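Local coordinates for protein beta-lactamase OXA-2 (Salmonella typhimurium, PDB 1K38) that hydrolyses the ring of oxacillin and other beta-lactam antibiotics as a class D serine beta-lactamase, turning them into substituted beta-amino acids, at residues R93-M96 / W102-E105; F60-G65 / R170-L175. All blocks are in the same frame, centred on the assembly; numbering follows the deposited sequence. Where two conformers were deposited one is given.

Interaction 1. Residues R93-M96 / W102-E105; sequences RSAM and WVYE
Two consecutive helices, 92-97 and 101-111, come together at Ala95 and Val103, whose CA atoms stand 6.8 Å apart, the nearest pair of the two segments. The small alanine lets the backbones approach this closely, and no hydrogen bond links the two segments. Ala95 points its methyl at the second helix, where it is received by two successive residues. On one hand CB lies 4.1 Å from CB of Val103, with both valine methyls at a similar distance, so that the alanine methyl faces all three carbons of the isopropyl group about equally. On the other, CB of Ala95 meets CE1 of Tyr104 at 3.8 Å, arriving at the edge of the ring, near its plane, and not over a face. The Tyr104 side chain leaves its helix with CG opposite the carbonyl carbon (chi1 -73°), and this carries the phenol past Ala95 to Met96. There the contact is looser and less certain: in one of two conformers, the methionine CE comes to 4.1 Å from the Tyr104 OH. That hydroxyl has its polar partner elsewhere, in a hydrogen bond with OG1 of Thr58, which ties the phenol to helix 56-64. The Tyr104 ring also meets Phe107 edge-to-face. All four touching residues are buried. This apolar pairing of a short helix with the one that follows it belongs to the helical part of the penicillin-binding transpeptidase fold, beside the active site: in this conformer the Met96 side chain comes within about 4 Å of that of Lys189, a probable substrate-binding residue.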
loop_
_atom_site.group_PDB
_atom_site.type_symbol
_atom_site.label_atom_id
_atom_site.label_comp_id
_atom_site.label_asym_id
_atom_site.label_seq_id
_atom_site.Cartn_x
_atom_site.Cartn_y
_atom_site.Cartn_z
ATOM N N ARG A 93 10.303 -1.303 6.476
ATOM C CA ARG A 93 9.642 -2.299 5.644
ATOM C C ARG A 93 10.337 -3.652 5.678
ATOM O O ARG A 93 9.674 -4.685 5.741
ATOM C CB ARG A 93 9.514 -1.809 4.199
ATOM C CG ARG A 93 8.439 -2.563 3.408
ATOM C CD ARG A 93 8.234 -1.964 2.021
ATOM N NE ARG A 93 7.762 -0.582 2.063
ATOM C CZ ARG A 93 6.485 -0.224 2.166
ATOM N NH1 ARG A 93 5.533 -1.146 2.238
ATOM N NH2 ARG A 93 6.157 1.064 2.197
ATOM N N SER A 94 11.665 -3.660 5.644
ATOM C CA SER A 94 12.372 -4.933 5.684
ATOM C C SER A 94 12.208 -5.561 7.062
ATOM O O SER A 94 12.071 -6.775 7.179
ATOM C CB SER A 94 13.861 -4.755 5.361
ATOM O OG SER A 94 14.525 -3.965 6.330
ATOM N N ALA A 95 12.202 -4.729 8.103
ATOM C CA ALA A 95 12.058 -5.226 9.466
ATOM C C ALA A 95 10.695 -5.882 9.669
ATOM O O ALA A 95 10.588 -6.906 10.342
ATOM C CB ALA A 95 12.251 -4.086 10.470
ATOM N N MET A 96 9.675 -5.279 9.071
ATOM C CA MET A 96 8.306 -5.767 9.158
ATOM C C MET A 96 8.154 -7.058 8.362
ATOM O O MET A 96 7.654 -8.065 8.867
ATOM C CB MET A 96 7.350 -4.711 8.595
ATOM C CG MET A 96 5.878 -5.004 8.811
ATOM S SD MET A 96 5.367 -4.618 10.491
ATOM C CE MET A 96 4.968 -2.878 10.333
ATOM N N TRP A 102 15.517 -7.727 16.266
ATOM C CA TRP A 102 16.509 -6.824 16.843
ATOM C C TRP A 102 16.238 -5.346 16.595
ATOM O O TRP A 102 16.612 -4.506 17.410
ATOM C CB TRP A 102 17.942 -7.184 16.412
ATOM C CG TRP A 102 18.291 -7.045 14.955
ATOM C CD1 TRP A 102 18.339 -8.044 14.026
ATOM C CD2 TRP A 102 18.735 -5.856 14.287
ATOM N NE1 TRP A 102 18.796 -7.555 12.824
ATOM C CE2 TRP A 102 19.046 -6.215 12.957
ATOM C CE3 TRP A 102 18.905 -4.521 14.684
ATOM C CZ2 TRP A 102 19.521 -5.288 12.019
ATOM C CZ3 TRP A 102 19.379 -3.598 13.748
ATOM C CH2 TRP A 102 19.680 -3.990 12.434
ATOM N N VAL A 103 15.577 -5.023 15.489
ATOM C CA VAL A 103 15.261 -3.627 15.201
ATOM C C VAL A 103 14.259 -3.121 16.232
ATOM O O VAL A 103 14.412 -2.030 16.787
ATOM C CB VAL A 103 14.651 -3.467 13.786
ATOM C CG1 VAL A 103 14.110 -2.053 13.604
ATOM C CG2 VAL A 103 15.704 -3.760 12.735
ATOM N N TYR A 104 13.235 -3.924 16.501
ATOM C CA TYR A 104 12.224 -3.524 17.463
ATOM C C TYR A 104 12.715 -3.581 18.904
ATOM O O TYR A 104 12.130 -2.957 19.785
ATOM C CB TYR A 104 10.945 -4.344 17.252
ATOM C CG TYR A 104 10.210 -3.901 16.003
ATOM C CD1 TYR A 104 10.709 -4.196 14.735
ATOM C CD2 TYR A 104 9.064 -3.107 16.091
ATOM C CE1 TYR A 104 10.090 -3.711 13.581
ATOM C CE2 TYR A 104 8.434 -2.614 14.941
ATOM C CZ TYR A 104 8.955 -2.919 13.690
ATOM O OH TYR A 104 8.353 -2.430 12.551
ATOM N N GLU A 105 13.797 -4.316 19.141
ATOM C CA GLU A 105 14.365 -4.377 20.482
ATOM C C GLU A 105 14.966 -2.997 20.730
ATOM O O GLU A 105 14.924 -2.474 21.843
ATOM C CB GLU A 105 15.452 -5.450 20.563
ATOM C CG GLU A 105 14.908 -6.872 20.600
ATOM C CD GLU A 105 16.010 -7.914 20.616
ATOM O OE1 GLU A 105 16.927 -7.796 21.458
ATOM O OE2 GLU A 105 15.958 -8.852 19.792
#

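Interaction 2. Residues F60-G65 / R170-L175; sequences FALDAG and RLVKDL
Within 60-65 a single residue, Leu62, makes the whole contact with 170-175, bridging backbones whose nearest CA atoms, those of Leu62 and Leu171, are still 9.6 Å apart. Its two methyls fork around one methyl of Leu171: CD1 and CD2 of Leu62 each lie 4.0 Å from Leu171 CD2. With CG of Leu171 anti to the backbone N (chi1 175°), the side chain extends to place CD2 at this fork. Val172 adds a lighter touch, its CG2 at 4.3 Å from Leu62 CD1, and it also packs on Thr58 and Leu59 about one turn earlier in helix 56-64. Just beyond Leu62 that helix ends in a Schellman motif, with Gly65 at positive phi (80°) as the C-prime residue and Ala66 N hydrogen-bonded to Ala61 O. Polar groups of helix 166-175 are engaged away from Leu62. Arg170 forms a salt bridge with Glu70 of the second subunit, and Asp174 pairs with Arg187 of that subunit, so the same helix serves the dimer interface. Between the two segments the touching side chains are all buried and aliphatic; without a hydrogen bond or ion pair across them, their association rests on dispersion and the exclusion of water, and bond directions do not dictate the fit.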
loop_
_atom_site.group_PDB
_atom_site.type_symbol
_atom_site.label_atom_id
_atom_site.label_comp_id
_atom_site.label_asym_id
_atom_site.label_seq_id
_atom_site.Cartn_x
_atom_site.Cartn_y
_atom_site.Cartn_z
ATOM N N PHE A 60 4.024 2.749 18.130
ATOM C CA PHE A 60 4.676 3.226 19.354
ATOM C C PHE A 60 5.991 3.920 19.010
ATOM O O PHE A 60 6.270 5.022 19.485
ATOM C CB PHE A 60 5.021 2.067 20.303
ATOM C CG PHE A 60 3.832 1.349 20.890
ATOM C CD1 PHE A 60 2.532 1.591 20.452
ATOM C CD2 PHE A 60 4.033 0.389 21.882
ATOM C CE1 PHE A 60 1.453 0.886 20.994
ATOM C CE2 PHE A 60 2.963 -0.318 22.426
ATOM C CZ PHE A 60 1.673 -0.071 21.983
ATOM N N ALA A 61 6.802 3.245 18.199
ATOM C CA ALA A 61 8.112 3.747 17.792
ATOM C C ALA A 61 8.048 5.055 17.010
ATOM O O ALA A 61 8.858 5.953 17.232
ATOM C CB ALA A 61 8.843 2.682 16.974
ATOM N N LEU A 62 7.095 5.164 16.091
ATOM C CA LEU A 62 6.955 6.385 15.305
ATOM C C LEU A 62 6.490 7.524 16.211
ATOM O O LEU A 62 6.977 8.654 16.110
ATOM C CB LEU A 62 5.942 6.177 14.175
ATOM C CG LEU A 62 6.401 5.307 12.999
ATOM C CD1 LEU A 62 5.181 4.810 12.235
ATOM C CD2 LEU A 62 7.328 6.105 12.091
ATOM N N ASP A 63 5.550 7.216 17.098
ATOM C CA ASP A 63 5.013 8.214 18.013
ATOM C C ASP A 63 6.068 8.711 18.993
ATOM O O ASP A 63 6.110 9.896 19.315
ATOM C CB ASP A 63 3.821 7.638 18.784
ATOM C CG ASP A 63 3.090 8.691 19.592
ATOM O OD1 ASP A 63 3.465 8.919 20.763
ATOM O OD2 ASP A 63 2.146 9.301 19.050
ATOM N N ALA A 64 6.929 7.805 19.448
ATOM C CA ALA A 64 7.981 8.151 20.405
ATOM C C ALA A 64 9.218 8.741 19.735
ATOM O O ALA A 64 10.126 9.229 20.413
ATOM C CB ALA A 64 8.372 6.920 21.211
ATOM N N GLY A 65 9.254 8.693 18.409
ATOM C CA GLY A 65 10.394 9.227 17.688
ATOM C C GLY A 65 11.580 8.283 17.663
ATOM O O GLY A 65 12.703 8.706 17.389
ATOM N N ARG A 170 -1.286 5.211 8.605
ATOM C CA ARG A 170 -1.206 4.923 7.177
ATOM C C ARG A 170 0.124 4.263 6.817
ATOM O O ARG A 170 0.163 3.331 6.012
ATOM C CB ARG A 170 -1.393 6.197 6.352
ATOM C CG ARG A 170 -2.780 6.790 6.480
ATOM C CD ARG A 170 -3.079 7.786 5.364
ATOM N NE ARG A 170 -4.388 8.404 5.565
ATOM C CZ ARG A 170 -5.552 7.772 5.447
ATOM N NH1 ARG A 170 -5.594 6.485 5.106
ATOM N NH2 ARG A 170 -6.680 8.416 5.721
ATOM N N LEU A 171 1.217 4.737 7.410
ATOM C CA LEU A 171 2.515 4.142 7.134
ATOM C C LEU A 171 2.522 2.675 7.554
ATOM O O LEU A 171 3.013 1.818 6.816
ATOM C CB LEU A 171 3.632 4.896 7.866
ATOM C CG LEU A 171 5.036 4.288 7.743
ATOM C CD1 LEU A 171 5.372 4.042 6.274
ATOM C CD2 LEU A 171 6.063 5.227 8.387
ATOM N N VAL A 172 1.981 2.372 8.731
ATOM C CA VAL A 172 1.962 0.986 9.179
ATOM C C VAL A 172 1.115 0.120 8.243
ATOM O O VAL A 172 1.509 -0.995 7.914
ATOM C CB VAL A 172 1.446 0.870 10.633
ATOM C CG1 VAL A 172 1.237 -0.597 11.004
ATOM C CG2 VAL A 172 2.456 1.492 11.583
ATOM N N LYS A 173 -0.037 0.623 7.804
ATOM C CA LYS A 173 -0.872 -0.166 6.896
ATOM C C LYS A 173 -0.158 -0.399 5.570
ATOM O O LYS A 173 -0.369 -1.418 4.909
ATOM C CB LYS A 173 -2.234 0.510 6.683
ATOM C CG LYS A 173 -3.154 0.333 7.885
ATOM C CD LYS A 173 -4.538 0.941 7.672
ATOM C CE LYS A 173 -4.507 2.459 7.752
ATOM N NZ LYS A 173 -5.874 3.052 7.660
ATOM N N ASP A 174 0.697 0.537 5.178
ATOM C CA ASP A 174 1.439 0.369 3.942
ATOM C C ASP A 174 2.538 -0.681 4.146
ATOM O O ASP A 174 2.763 -1.530 3.285
ATOM C CB ASP A 174 2.048 1.692 3.489
ATOM C CG ASP A 174 2.353 1.691 2.012
ATOM O OD1 ASP A 174 1.530 2.209 1.210
ATOM O OD2 ASP A 174 3.404 1.133 1.658
ATOM N N LEU A 175 3.207 -0.634 5.293
ATOM C CA LEU A 175 4.266 -1.597 5.597
ATOM C C LEU A 175 3.727 -3.033 5.625
ATOM O O LEU A 175 4.453 -3.986 5.328
ATOM C CB LEU A 175 4.920 -1.247 6.944
ATOM C CG LEU A 175 5.673 0.089 6.982
ATOM C CD1 LEU A 175 6.085 0.411 8.415
ATOM C CD2 LEU A 175 6.897 0.016 6.075
#

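In the fold
Interactions 1 and 2 both lie in the buried helical region of the subunit, their centres 12 Å apart, and neither is a surface contact. Interaction 1 joins neighbours in sequence, whereas interaction 2 brings together helices separated by more than a hundred residues, a span that includes both helices of interaction 1. The first admits an aromatic ring and a thioether close to the probable substrate site; the second is purely aliphatic. They touch at Leu175, whose CD2 lies 3.6 Å from CA of Arg93, and through a salt bridge of 2.8 Å between Arg93 NH2 and Asp174 OD2, which adds charge at the side facing the second subunit.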